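Local coordinates for phospho-furanose lactonase (Mycoplasma synoviae, PDB 3OVG), which hydrolyses phosphorylated sugar 1,4-lactones, notably D-xylono- and L-arabino-1,4-lactone 5-phosphate, using two zinc ions per subunit, at residues Glu314-Phe317 / Asp318-Asn322; Pro304-Gln308 / Val309-Lys313; Leu339-Lys343 / Glu344-Leu348; Phe205-Pro209 / Asp210-Ile214; Glu39-Asp42 / Phe43-Leu46. All coordinates share one frame; numbering follows the deposited sequence.

Contact 1: Glu314-Phe317 / Asp318-Asn322; sequences EAIF and DILVN
Val-321 packs over one face of the Phe-317 ring, one helical turn further on. Its CB stands almost above the ring centre, 3.9 Å from the centroid and 13° off the ring normal, a CH-pi contact. CG1 and CG2 spread over the same face, CG1 3.7 Å from CZ and CG2 nearest CE1. With Phe-317 CG anti to the backbone N (chi1 -166°) the ring lies on the side of its carbonyl, where residues 321 and 322 come round. Asn-322 comes to the ring edge. Its ND2 lies near the ring plane, 3.2 Å from Phe-317 CD2, and the amide plane is turned 75° from the ring. ND2 also donates an almost straight bond to Asp-318 OD1 (2.8 Å), which helps fix the amide.

This is the more exposed flank of helix 313-327. The buried flank is apolar. There Ile-316 CG2 and Leu-320 CD1 lie side by side, 3.8 Å apart. Leu-303 of helix 296-309 touches both residues, and Leu-320 and Val-321 reach Ile-22 of strand 22-25. Ile-319 faces strand 269-271. The helix thus packs on the outside of the TIM barrel.

The backbone departs from a regular alpha helix at residues 318-322. Phe-317 O accepts from both Val-321 N (2.8 Å) and Asn-322 N (3.2 Å), from opposite faces of its carbonyl plane, making a wider pi-type turn. Asp-318 also binds Lys-267 through OD1 and Gln-266 through OD2. With these three partners its carboxylate is well satisfied, and the nearby lysine probably favours the charged form.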
loop_
_atom_site.group_PDB
_atom_site.type_symbol
_atom_site.label_atom_id
_atom_site.label_comp_id
_atom_site.label_asym_id
_atom_site.label_seq_id
_atom_site.Cartn_x
_atom_site.Cartn_y
_atom_site.Cartn_z
ATOM N N GLU A 314 47.983 -6.157 -12.251
ATOM C CA GLU A 314 48.528 -5.215 -11.291
ATOM C C GLU A 314 47.458 -4.312 -10.711
ATOM O O GLU A 314 47.406 -4.131 -9.513
ATOM C CB GLU A 314 49.625 -4.333 -11.926
ATOM C CG GLU A 314 50.827 -5.113 -12.471
ATOM C CD GLU A 314 50.703 -5.410 -13.975
ATOM O OE1 GLU A 314 49.781 -6.185 -14.382
ATOM O OE2 GLU A 314 51.552 -4.878 -14.731
ATOM N N ALA A 315 46.636 -3.710 -11.564
ATOM C CA ALA A 315 45.565 -2.831 -11.083
ATOM C C ALA A 315 44.596 -3.608 -10.196
ATOM O O ALA A 315 44.157 -3.109 -9.142
ATOM C CB ALA A 315 44.828 -2.212 -12.241
ATOM N N ILE A 316 44.282 -4.835 -10.611
ATOM C CA ILE A 316 43.450 -5.702 -9.795
ATOM C C ILE A 316 44.090 -5.920 -8.425
ATOM O O ILE A 316 43.390 -5.870 -7.399
ATOM C CB ILE A 316 43.119 -7.046 -10.506
ATOM C CG1 ILE A 316 42.203 -6.783 -11.711
ATOM C CG2 ILE A 316 42.441 -8.002 -9.531
ATOM C CD1 ILE A 316 41.744 -8.056 -12.426
ATOM N N PHE A 317 45.421 -6.125 -8.409
ATOM C CA PHE A 317 46.169 -6.273 -7.155
ATOM C C PHE A 317 46.052 -5.038 -6.242
ATOM O O PHE A 317 45.865 -5.179 -5.027
ATOM C CB PHE A 317 47.669 -6.598 -7.385
ATOM C CG PHE A 317 48.375 -7.088 -6.135
ATOM C CD1 PHE A 317 48.236 -8.399 -5.716
ATOM C CD2 PHE A 317 49.128 -6.228 -5.365
ATOM C CE1 PHE A 317 48.873 -8.859 -4.557
ATOM C CE2 PHE A 317 49.757 -6.667 -4.189
ATOM C CZ PHE A 317 49.633 -7.995 -3.797
ATOM N N ASP A 318 46.219 -3.854 -6.823
ATOM C CA ASP A 318 46.022 -2.622 -6.086
ATOM C C ASP A 318 44.604 -2.569 -5.540
ATOM O O ASP A 318 44.408 -2.266 -4.361
ATOM C CB ASP A 318 46.250 -1.398 -6.963
ATOM C CG ASP A 318 47.724 -1.151 -7.248
ATOM O OD1 ASP A 318 48.589 -1.647 -6.499
ATOM O OD2 ASP A 318 47.993 -0.430 -8.209
ATOM N N ILE A 319 43.626 -2.872 -6.385
ATOM C CA ILE A 319 42.227 -2.812 -5.967
ATOM C C ILE A 319 41.875 -3.730 -4.773
ATOM O O ILE A 319 41.153 -3.333 -3.861
ATOM C CB ILE A 319 41.290 -3.108 -7.137
ATOM C CG1 ILE A 319 41.288 -1.937 -8.119
ATOM C CG2 ILE A 319 39.894 -3.366 -6.623
ATOM C CD1 ILE A 319 40.621 -2.268 -9.472
ATOM N N LEU A 320 42.377 -4.958 -4.788
ATOM C CA LEU A 320 42.034 -5.941 -3.770
ATOM C C LEU A 320 42.972 -5.899 -2.555
ATOM O O LEU A 320 42.554 -6.258 -1.456
ATOM C CB LEU A 320 42.035 -7.372 -4.359
ATOM C CG LEU A 320 41.056 -7.683 -5.506
ATOM C CD1 LEU A 320 41.346 -9.034 -6.092
ATOM C CD2 LEU A 320 39.610 -7.627 -4.997
ATOM N N VAL A 321 44.239 -5.520 -2.763
ATOM C CA VAL A 321 45.276 -5.692 -1.725
ATOM C C VAL A 321 45.957 -4.409 -1.296
ATOM O O VAL A 321 45.930 -4.059 -0.121
ATOM C CB VAL A 321 46.357 -6.691 -2.178
ATOM C CG1 VAL A 321 47.366 -6.941 -1.065
ATOM C CG2 VAL A 321 45.704 -7.972 -2.584
ATOM N N ASN A 322 46.573 -3.719 -2.253
ATOM C CA ASN A 322 47.307 -2.482 -1.976
ATOM C C ASN A 322 46.465 -1.273 -1.522
ATOM O O ASN A 322 46.828 -0.566 -0.570
ATOM C CB ASN A 322 48.224 -2.093 -3.155
ATOM C CG ASN A 322 49.435 -3.025 -3.295
ATOM O OD1 ASN A 322 49.937 -3.559 -2.308
ATOM N ND2 ASN A 322 49.891 -3.232 -4.528
#

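Contact 2: Pro304-Gln308 / Val309-Lys313; sequences PLLKQ and VGVSK
Val-309 keeps the helical bond from its N to Leu-305 O (3.0 Å). Its side chain folds back on the same turn. CG1 meets Leu-305 CD1 at 4.1 Å, and CG2 rests 3.3 Å from Leu-306 O. That branch lies between the backbone N and the carbonyl carbon, since CG1 is anti to the carbonyl carbon (chi1 -56°).

Gly-310 then leaves the helix with positive phi (113°). Its N bonds to Lys-307 O from well above the carbonyl plane, and only weakly to Leu-306 O. Val-311 N donates to Leu-306 O at 2.9 Å, completing a Schellman motif.

Val-311 turns its CG2 beside Leu-306 CG, both side chains pointing the same way. Its carbonyl returns to the helix end. A water donates to both Lys-307 O and Val-311 O (2.7 Å to the latter), and Lys-307 CA makes a nearly linear CA-H...O contact to Val-311 O.

Ser-312 is the N-cap of the next helix, its OG bonded to Ala-315 N. Lys-313 begins that helix, and its CG touches Lys-307 CE at 3.7 Å.

The turn joins helix 296-309 to helix 313-327. Leu-306 and Val-311 meet Ile-316 on the second of these and also pack on helix 250-262. Leu-305, Gln-308 and Val-309 meet Tyr-224 of a neighbouring subunit.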
loop_
_atom_site.group_PDB
_atom_site.type_symbol
_atom_site.label_atom_id
_atom_site.label_comp_id
_atom_site.label_asym_id
_atom_site.label_seq_id
_atom_site.Cartn_x
_atom_site.Cartn_y
_atom_site.Cartn_z
ATOM N N PRO A 304 37.314 -12.136 -13.547
ATOM C CA PRO A 304 37.568 -12.508 -14.951
ATOM C C PRO A 304 36.973 -11.492 -15.916
ATOM O O PRO A 304 37.582 -11.237 -16.956
ATOM C CB PRO A 304 36.894 -13.877 -15.097
ATOM C CG PRO A 304 36.935 -14.447 -13.693
ATOM C CD PRO A 304 36.772 -13.259 -12.763
ATOM N N LEU A 305 35.825 -10.896 -15.582
ATOM C CA LEU A 305 35.263 -9.873 -16.465
ATOM C C LEU A 305 36.139 -8.617 -16.530
ATOM O O LEU A 305 36.328 -8.026 -17.600
ATOM C CB LEU A 305 33.826 -9.512 -16.073
ATOM C CG LEU A 305 33.152 -8.368 -16.851
ATOM C CD1 LEU A 305 32.965 -8.726 -18.335
ATOM C CD2 LEU A 305 31.755 -7.993 -16.213
ATOM N N LEU A 306 36.641 -8.192 -15.375
ATOM C CA LEU A 306 37.615 -7.100 -15.323
ATOM C C LEU A 306 38.805 -7.349 -16.270
ATOM O O LEU A 306 39.195 -6.471 -17.053
ATOM C CB LEU A 306 38.118 -6.909 -13.896
ATOM C CG LEU A 306 37.743 -5.615 -13.153
ATOM C CD1 LEU A 306 36.473 -4.940 -13.624
ATOM C CD2 LEU A 306 37.726 -5.848 -11.652
ATOM N N LYS A 307 39.390 -8.532 -16.187
ATOM C CA LYS A 307 40.546 -8.815 -17.052
ATOM C C LYS A 307 40.088 -8.794 -18.485
ATOM O O LYS A 307 40.814 -8.315 -19.359
ATOM C CB LYS A 307 41.182 -10.183 -16.763
ATOM C CG LYS A 307 41.700 -10.351 -15.331
ATOM C CD LYS A 307 42.633 -11.601 -15.218
ATOM C CE LYS A 307 43.229 -11.713 -13.806
ATOM N NZ LYS A 307 42.155 -11.393 -12.798
ATOM N N GLN A 308 38.890 -9.322 -18.733
ATOM C CA GLN A 308 38.343 -9.373 -20.097
ATOM C C GLN A 308 38.228 -8.013 -20.775
ATOM O O GLN A 308 38.513 -7.878 -21.975
ATOM C CB GLN A 308 36.956 -10.059 -20.120
ATOM C CG GLN A 308 36.424 -10.305 -21.536
ATOM C CD GLN A 308 35.058 -11.047 -21.602
ATOM O OE1 GLN A 308 34.482 -11.441 -20.589
ATOM N NE2 GLN A 308 34.564 -11.244 -22.813
ATOM N N VAL A 309 37.764 -7.007 -20.038
ATOM C CA VAL A 309 37.610 -5.691 -20.638
ATOM C C VAL A 309 38.947 -4.946 -20.653
ATOM O O VAL A 309 39.026 -3.849 -21.179
ATOM C CB VAL A 309 36.544 -4.849 -19.918
ATOM C CG1 VAL A 309 35.200 -5.597 -19.887
ATOM C CG2 VAL A 309 37.012 -4.508 -18.515
ATOM N N GLY A 310 39.990 -5.526 -20.054
ATOM C CA GLY A 310 41.318 -4.922 -20.157
ATOM C C GLY A 310 41.964 -4.356 -18.900
ATOM O O GLY A 310 42.942 -3.618 -18.993
ATOM N N VAL A 311 41.444 -4.702 -17.723
ATOM C CA VAL A 311 42.078 -4.272 -16.486
ATOM C C VAL A 311 43.217 -5.248 -16.205
ATOM O O VAL A 311 43.050 -6.472 -16.298
ATOM C CB VAL A 311 41.089 -4.222 -15.310
ATOM C CG1 VAL A 311 41.789 -3.757 -14.046
ATOM C CG2 VAL A 311 39.933 -3.279 -15.643
ATOM N N SER A 312 44.383 -4.693 -15.902
ATOM C CA SER A 312 45.599 -5.461 -15.723
ATOM C C SER A 312 45.584 -6.212 -14.392
ATOM O O SER A 312 44.856 -5.845 -13.457
ATOM C CB SER A 312 46.775 -4.494 -15.733
ATOM O OG SER A 312 46.919 -3.865 -14.463
ATOM N N LYS A 313 46.409 -7.243 -14.283
ATOM C CA LYS A 313 46.518 -7.941 -13.019
ATOM C C LYS A 313 47.075 -7.060 -11.898
ATOM O O LYS A 313 46.696 -7.205 -10.733
ATOM C CB LYS A 313 47.373 -9.190 -13.167
ATOM C CG LYS A 313 46.686 -10.285 -13.943
ATOM C CD LYS A 313 47.454 -11.582 -13.833
ATOM C CE LYS A 313 48.816 -11.460 -14.501
ATOM N NZ LYS A 313 49.847 -12.251 -13.756
HETATM O O HOH W 1 43.504 -7.789 -18.606
#

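Contact 3: Leu339-Lys343 / Glu344-Leu348; sequences LKVSK and EVLEL
Val-341 and Leu-346 meet where the chain turns into helix 343-351. Val-341 CG1 touches Leu-346 CD2 at 3.6 Å and lies almost as near its CG. The same methyl reaches Val-345 CG1 at 3.9 Å, so one branch of Val-341 serves two residues of the first turn. It points there because CG1 is anti to the backbone N of Val-341 (chi1 175°). Leu-346 lies across Val-341 with its CG over Ser-342 O, 3.6 Å away.

Ser-342 follows Val-341 and stands right before the helix. Its OG accepts from Val-345 N, but the bond is long and weak (3.4 Å). OG lies equally close to the Val-345 CG2 methyl. The hydroxyl reaches forward to that N-H because chi1 is 69°, which places OG between the backbone N and the carbonyl carbon. Ser-342 holds the N-cap position, and this weak bond is its capping bond. The first regular helical bonds follow: Leu-346 N donates to Ser-342 O at 3.1 Å and Glu-347 N to Lys-343 O at 2.9 Å. Both run close to straight.

Further out, helix 195-205 carries this helix start. A backbone bond ties Ser-342 to Gly-204. Val-345 is buried against His-201 and Phe-205, and Glu-344 touches Lys-200. Leu-348, one turn on, packs against His-201 and reaches Gln-291 of a neighbouring subunit. Lys-343 and Leu-346 are on the exposed side of the helix.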
loop_
_atom_site.group_PDB
_atom_site.type_symbol
_atom_site.label_atom_id
_atom_site.label_comp_id
_atom_site.label_asym_id
_atom_site.label_seq_id
_atom_site.Cartn_x
_atom_site.Cartn_y
_atom_site.Cartn_z
ATOM N N LEU A 339 39.733 25.538 14.101
ATOM C CA LEU A 339 40.130 26.641 13.235
ATOM C C LEU A 339 40.574 26.137 11.886
ATOM O O LEU A 339 40.843 26.939 10.993
ATOM C CB LEU A 339 41.282 27.453 13.829
ATOM C CG LEU A 339 41.084 28.216 15.123
ATOM C CD1 LEU A 339 42.363 28.940 15.457
ATOM C CD2 LEU A 339 39.947 29.199 14.979
ATOM N N LYS A 340 40.703 24.824 11.731
ATOM C CA LYS A 340 41.070 24.296 10.421
ATOM C C LYS A 340 39.819 23.875 9.644
ATOM O O LYS A 340 39.937 23.363 8.531
ATOM C CB LYS A 340 42.035 23.102 10.513
ATOM C CG LYS A 340 43.270 23.307 11.379
ATOM C CD LYS A 340 44.118 24.448 10.886
ATOM C CE LYS A 340 45.555 24.317 11.398
ATOM N NZ LYS A 340 46.356 25.542 11.074
ATOM N N VAL A 341 38.632 24.057 10.232
ATOM C CA VAL A 341 37.413 23.708 9.508
ATOM C C VAL A 341 37.204 24.745 8.395
ATOM O O VAL A 341 37.280 25.953 8.628
ATOM C CB VAL A 341 36.154 23.600 10.414
ATOM C CG1 VAL A 341 34.918 23.358 9.556
ATOM C CG2 VAL A 341 36.288 22.463 11.465
ATOM N N SER A 342 36.936 24.271 7.192
ATOM C CA SER A 342 36.896 25.148 6.009
ATOM C C SER A 342 35.711 26.089 6.031
ATOM O O SER A 342 34.671 25.760 6.572
ATOM C CB SER A 342 36.875 24.338 4.694
ATOM O OG SER A 342 35.626 23.643 4.541
ATOM N N LYS A 343 35.853 27.247 5.384
ATOM C CA LYS A 343 34.761 28.219 5.309
ATOM C C LYS A 343 33.505 27.584 4.720
ATOM O O LYS A 343 32.389 27.821 5.186
ATOM C CB LYS A 343 35.160 29.398 4.424
ATOM C CG LYS A 343 36.223 30.309 5.011
ATOM C CD LYS A 343 36.134 31.695 4.346
ATOM C CE LYS A 343 36.857 32.790 5.151
ATOM N NZ LYS A 343 38.354 32.650 5.132
ATOM N N GLU A 344 33.695 26.811 3.656
ATOM C CA GLU A 344 32.588 26.173 2.965
ATOM C C GLU A 344 31.729 25.322 3.911
ATOM O O GLU A 344 30.506 25.398 3.883
ATOM C CB GLU A 344 33.103 25.339 1.792
ATOM C CG GLU A 344 32.035 24.426 1.190
ATOM C CD GLU A 344 32.282 24.049 -0.272
ATOM O OE1 GLU A 344 32.559 24.947 -1.095
ATOM O OE2 GLU A 344 32.165 22.848 -0.595
ATOM N N VAL A 345 32.373 24.510 4.740
ATOM C CA VAL A 345 31.658 23.676 5.696
ATOM C C VAL A 345 30.968 24.490 6.802
ATOM O O VAL A 345 29.844 24.202 7.186
ATOM C CB VAL A 345 32.599 22.607 6.323
ATOM C CG1 VAL A 345 31.924 21.932 7.506
ATOM C CG2 VAL A 345 33.022 21.575 5.250
ATOM N N LEU A 346 31.643 25.498 7.325
ATOM C CA LEU A 346 31.072 26.314 8.399
ATOM C C LEU A 346 29.829 27.063 7.931
ATOM O O LEU A 346 28.826 27.178 8.649
ATOM C CB LEU A 346 32.112 27.321 8.896
ATOM C CG LEU A 346 33.242 26.711 9.720
ATOM C CD1 LEU A 346 34.235 27.802 10.185
ATOM C CD2 LEU A 346 32.678 25.906 10.896
ATOM N N GLU A 347 29.885 27.555 6.703
ATOM C CA GLU A 347 28.731 28.245 6.170
ATOM C C GLU A 347 27.561 27.272 5.882
ATOM O O GLU A 347 26.407 27.630 6.078
ATOM C CB GLU A 347 29.111 29.041 4.935
ATOM C CG GLU A 347 28.044 30.029 4.522
ATOM C CD GLU A 347 27.964 31.211 5.468
ATOM O OE1 GLU A 347 28.878 31.349 6.312
ATOM O OE2 GLU A 347 26.992 31.997 5.351
ATOM N N LEU A 348 27.858 26.051 5.420
ATOM C CA LEU A 348 26.818 25.034 5.248
ATOM C C LEU A 348 26.174 24.670 6.605
ATOM O O LEU A 348 24.971 24.507 6.701
ATOM C CB LEU A 348 27.362 23.781 4.555
ATOM C CG LEU A 348 26.329 22.692 4.192
ATOM C CD1 LEU A 348 25.185 23.251 3.327
ATOM C CD2 LEU A 348 26.978 21.458 3.537
#

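Contact 4: Phe205-Pro209 / Asp210-Ile214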
loop_
_atom_site.group_PDB
_atom_site.type_symbol
_atom_site.label_atom_id
_atom_site.label_comp_id
_atom_site.label_asym_id
_atom_site.label_seq_id
_atom_site.Cartn_x
_atom_site.Cartn_y
_atom_site.Cartn_z
ATOM N N PHE A 205 36.384 19.203 7.313
ATOM C CA PHE A 205 36.463 19.082 8.761
ATOM C C PHE A 205 37.894 18.791 9.213
ATOM O O PHE A 205 38.199 18.900 10.394
ATOM C CB PHE A 205 35.543 17.990 9.291
ATOM C CG PHE A 205 34.113 18.377 9.325
ATOM C CD1 PHE A 205 33.675 19.360 10.201
ATOM C CD2 PHE A 205 33.205 17.763 8.479
ATOM C CE1 PHE A 205 32.326 19.714 10.252
ATOM C CE2 PHE A 205 31.861 18.106 8.505
ATOM C CZ PHE A 205 31.412 19.091 9.389
ATOM N N GLY A 206 38.752 18.396 8.276
ATOM C CA GLY A 206 40.121 18.069 8.623
ATOM C C GLY A 206 40.443 16.587 8.460
ATOM O O GLY A 206 41.538 16.155 8.788
ATOM N N ALA A 207 39.509 15.789 7.955
ATOM C CA ALA A 207 39.814 14.368 7.767
ATOM C C ALA A 207 40.878 14.186 6.694
ATOM O O ALA A 207 40.956 14.986 5.780
ATOM C CB ALA A 207 38.539 13.547 7.444
ATOM N N ASN A 208 41.701 13.145 6.827
ATOM C CA ASN A 208 42.677 12.780 5.798
ATOM C C ASN A 208 42.019 12.064 4.603
ATOM O O ASN A 208 41.479 10.963 4.770
ATOM C CB ASN A 208 43.739 11.881 6.435
ATOM C CG ASN A 208 44.884 11.515 5.478
ATOM O OD1 ASN A 208 44.903 11.879 4.299
ATOM N ND2 ASN A 208 45.844 10.762 6.005
ATOM N N PRO A 209 42.097 12.663 3.394
ATOM C CA PRO A 209 41.530 12.016 2.209
ATOM C C PRO A 209 42.002 10.565 2.101
ATOM O O PRO A 209 41.338 9.724 1.528
ATOM C CB PRO A 209 42.139 12.801 1.030
ATOM C CG PRO A 209 42.752 14.027 1.614
ATOM C CD PRO A 209 42.973 13.803 3.066
ATOM N N ASP A 210 43.188 10.292 2.615
ATOM C CA ASP A 210 43.746 8.951 2.497
ATOM C C ASP A 210 43.031 7.879 3.301
ATOM O O ASP A 210 43.281 6.682 3.092
ATOM C CB ASP A 210 45.220 8.934 2.897
ATOM C CG ASP A 210 46.104 8.574 1.747
ATOM O OD1 ASP A 210 46.270 9.449 0.856
ATOM O OD2 ASP A 210 46.603 7.406 1.723
ATOM N N LYS A 211 42.193 8.310 4.233
ATOM C CA LYS A 211 41.449 7.411 5.135
ATOM C C LYS A 211 39.982 7.214 4.708
ATOM O O LYS A 211 39.202 6.504 5.390
ATOM C CB LYS A 211 41.442 7.973 6.554
ATOM C CG LYS A 211 42.780 8.059 7.255
ATOM C CD LYS A 211 43.400 6.672 7.500
ATOM C CE LYS A 211 44.304 6.242 6.323
ATOM N NZ LYS A 211 45.343 5.284 6.768
ATOM N N ILE A 212 39.616 7.822 3.583
ATOM C CA ILE A 212 38.215 7.925 3.196
ATOM C C ILE A 212 37.858 7.024 2.034
ATOM O O ILE A 212 38.417 7.151 0.935
ATOM C CB ILE A 212 37.845 9.377 2.772
ATOM C CG1 ILE A 212 38.192 10.389 3.878
ATOM C CG2 ILE A 212 36.360 9.458 2.248
ATOM C CD1 ILE A 212 37.755 11.824 3.536
ATOM N N GLN A 213 36.899 6.140 2.273
ATOM C CA GLN A 213 36.215 5.463 1.174
ATOM C C GLN A 213 34.777 5.955 0.999
ATOM O O GLN A 213 34.050 6.234 1.996
ATOM C CB GLN A 213 36.161 3.967 1.431
ATOM C CG GLN A 213 37.470 3.233 1.201
ATOM C CD GLN A 213 37.363 1.790 1.636
ATOM O OE1 GLN A 213 37.483 1.491 2.833
ATOM N NE2 GLN A 213 37.140 0.880 0.671
ATOM N N ILE A 214 34.362 6.053 -0.264
ATOM C CA ILE A 214 32.986 6.383 -0.565
ATOM C C ILE A 214 32.315 5.244 -1.338
ATOM O O ILE A 214 32.753 4.889 -2.431
ATOM C CB ILE A 214 32.851 7.711 -1.328
ATOM C CG1 ILE A 214 33.472 8.858 -0.521
ATOM C CG2 ILE A 214 31.360 8.014 -1.572
ATOM C CD1 ILE A 214 33.210 10.221 -1.140
#
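Asn-208 reaches forward over the backbone of Asp-210. Its CB packs on Lys-211 CG at 4.0 Å. The next atom, CG, is anti to the backbone N (chi1 -176°), which sends the amide along the chain to Asp-210 N and CB. At the tip OD1 accepts from Asp-210 N at 2.9 Å. The donor stands well above the amide carbonyl plane (65°), so the bond is not along a lone pair. OD1 also touches Asp-210 CB at 3.3 Å. The other branch, ND2, lies beside the same CB and donates a hydrogen bond to Asp-331 OD2. The amide of Asn-208 and the carboxylate of Asp-210 run side by side, with their planes 36° apart.

The backbone turns tightly beneath this side chain. Lys-211 N donates to Asn-208 O at 2.8 Å, and Ile-212 N to Pro-209 O at 3.3 Å. These are i to i+3 bonds of a short 3-10 turn. Ile-212 CG1 rests 3.5 Å from Asn-208 O, and its CD1 meets Ala-207 CB. Lys-211 leads away to Ala-329 O and Arg-326 O through NZ.

Asn-208 forms an Asx turn with Asp-210, overlapping the 3-10 turn after helix 195-205 and its Schellman motif at Gly-206. The chain then enters strand 212-215, which lies between strands 185-190 and 236-239. This is an alpha-to-beta connection of the TIM barrel.

Contact 5: Glu39-Asp42 / Phe43-Leu46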
loop_
_atom_site.group_PDB
_atom_site.type_symbol
_atom_site.label_atom_id
_atom_site.label_comp_id
_atom_site.label_asym_id
_atom_site.label_seq_id
_atom_site.Cartn_x
_atom_site.Cartn_y
_atom_site.Cartn_z
ATOM N N GLU A 39 12.093 -2.112 6.256
ATOM C CA GLU A 39 11.750 -1.933 4.840
ATOM C C GLU A 39 11.488 -3.239 4.091
ATOM O O GLU A 39 10.681 -3.273 3.144
ATOM C CB GLU A 39 12.829 -1.116 4.128
ATOM C CG GLU A 39 13.106 0.208 4.850
ATOM C CD GLU A 39 14.025 1.162 4.070
ATOM O OE1 GLU A 39 14.903 0.675 3.318
ATOM O OE2 GLU A 39 13.868 2.406 4.234
ATOM N N HIS A 40 12.174 -4.309 4.496
ATOM C CA HIS A 40 12.013 -5.603 3.832
ATOM C C HIS A 40 12.591 -6.776 4.632
ATOM O O HIS A 40 13.715 -6.710 5.161
ATOM C CB HIS A 40 12.618 -5.556 2.426
ATOM C CG HIS A 40 12.017 -6.555 1.485
ATOM N ND1 HIS A 40 12.232 -7.912 1.602
ATOM C CD2 HIS A 40 11.188 -6.395 0.423
ATOM C CE1 HIS A 40 11.556 -8.546 0.656
ATOM N NE2 HIS A 40 10.912 -7.650 -0.070
ATOM N N ILE A 41 11.823 -7.852 4.720
ATOM C CA ILE A 41 12.242 -9.031 5.487
ATOM C C ILE A 41 13.603 -9.600 5.015
ATOM O O ILE A 41 14.364 -10.137 5.843
ATOM C CB ILE A 41 11.165 -10.129 5.455
ATOM C CG1 ILE A 41 11.504 -11.271 6.431
ATOM C CG2 ILE A 41 10.993 -10.655 4.026
ATOM C CD1 ILE A 41 11.766 -10.798 7.882
ATOM N N ASP A 42 13.926 -9.443 3.719
ATOM C CA ASP A 42 15.212 -9.929 3.153
ATOM C C ASP A 42 16.482 -9.297 3.793
ATOM O O ASP A 42 17.597 -9.813 3.653
ATOM C CB ASP A 42 15.264 -9.687 1.633
ATOM C CG ASP A 42 14.387 -10.669 0.843
ATOM O OD1 ASP A 42 13.646 -11.505 1.448
ATOM O OD2 ASP A 42 14.463 -10.592 -0.399
ATOM N N PHE A 43 16.305 -8.159 4.452
ATOM C CA PHE A 43 17.405 -7.524 5.170
ATOM C C PHE A 43 17.720 -8.210 6.504
ATOM O O PHE A 43 18.756 -7.951 7.110
ATOM C CB PHE A 43 17.147 -6.038 5.367
ATOM C CG PHE A 43 17.272 -5.247 4.105
ATOM C CD1 PHE A 43 18.515 -5.086 3.492
ATOM C CD2 PHE A 43 16.156 -4.691 3.512
ATOM C CE1 PHE A 43 18.641 -4.362 2.292
ATOM C CE2 PHE A 43 16.264 -3.962 2.319
ATOM C CZ PHE A 43 17.505 -3.795 1.714
ATOM N N LEU A 44 16.838 -9.092 6.944
ATOM C CA LEU A 44 17.075 -9.836 8.165
ATOM C C LEU A 44 17.954 -11.054 7.888
ATOM O O LEU A 44 17.557 -11.951 7.139
ATOM C CB LEU A 44 15.748 -10.250 8.811
ATOM C CG LEU A 44 15.925 -10.994 10.124
ATOM C CD1 LEU A 44 16.464 -10.060 11.228
ATOM C CD2 LEU A 44 14.588 -11.577 10.517
HETATM N N MSE A 45 19.144 -11.069 8.484
HETATM C CA MSE A 45 20.156 -12.094 8.227
HETATM C C MSE A 45 20.786 -12.570 9.526
HETATM O O MSE A 45 21.658 -11.886 10.101
HETATM C CB MSE A 45 21.255 -11.546 7.275
HETATM C CG MSE A 45 20.676 -10.939 6.008
HETATM SE SE MSE A 45 21.977 -10.010 4.818
HETATM C CE MSE A 45 23.201 -11.523 4.515
ATOM N N LEU A 46 20.370 -13.745 9.995
ATOM C CA LEU A 46 20.690 -14.129 11.360
ATOM C C LEU A 46 21.472 -15.423 11.485
ATOM O O LEU A 46 21.570 -15.998 12.583
ATOM C CB LEU A 46 19.409 -14.284 12.168
ATOM C CG LEU A 46 18.684 -13.000 12.547
ATOM C CD1 LEU A 46 17.296 -13.379 13.006
ATOM C CD2 LEU A 46 19.447 -12.258 13.649
HETATM O O HOH W 2 15.308 -12.563 6.019
#
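Phe-43 turns an edge of its ring towards His-40. His-40 O lies near the ring plane, 3.6 Å from Phe-43 CD2, and His-40 CB touches the same ring carbon at 3.8 Å. The imidazole points the other way. Its CG is anti to the backbone N (chi1 -155°), and ND1 accepts from Asp-42 N at 3.1 Å. The donor lies in the ring plane; as an acceptor, ND1 is probably the unprotonated nitrogen. Ile-41 CD1 and Leu-44 CD2 meet at an angle, 3.9 Å apart.

Two i+3 to i backbone bonds make a short 3-10 turn: Phe-43 N to His-40 O and Leu-44 N to Ile-41 O (2.9 Å). Both donors stand well above the carbonyl planes. A water donates to Ile-41 O and Leu-44 O, each at 2.6 Å.

Asp-42 makes a salt bridge to Arg-277, a substrate-binding residue, and Phe-43 makes a cation-pi contact with the same arginine. A phosphate ion, probably from the crystallisation liquor, lies near the Phe-43 ring and may mark the pocket.

The turn lies between helix 35-39 and helix 48-60. Phe-43 and Leu-44 pack back on Val-37. Leu-44 meets Tyr-110 of a neighbouring subunit.

Along the chain the order is contact 5, contact 4, contact 2, contact 1, contact 3. Contacts 1 and 2 touch, with centres about 12 Å apart: Ile-316 packs on Leu-306, Lys-307 and Val-311, where helix 296-309 leads into helix 313-327. Contacts 3 and 4 also touch, through Val-345 and Phe-205, although well over a hundred residues separate them; here helix 343-351 rests on the end of helix 195-205. Contacts 2 and 3 are farthest apart, about 42 Å between centres. Contacts 4 and 5 lie on opposite sides of the chain's centre. Contacts 1 to 3 belong to helices and turns outside the barrel strands; contact 4 leads into strand 212-215. Contact 5 lies by the substrate site, near the zinc ions.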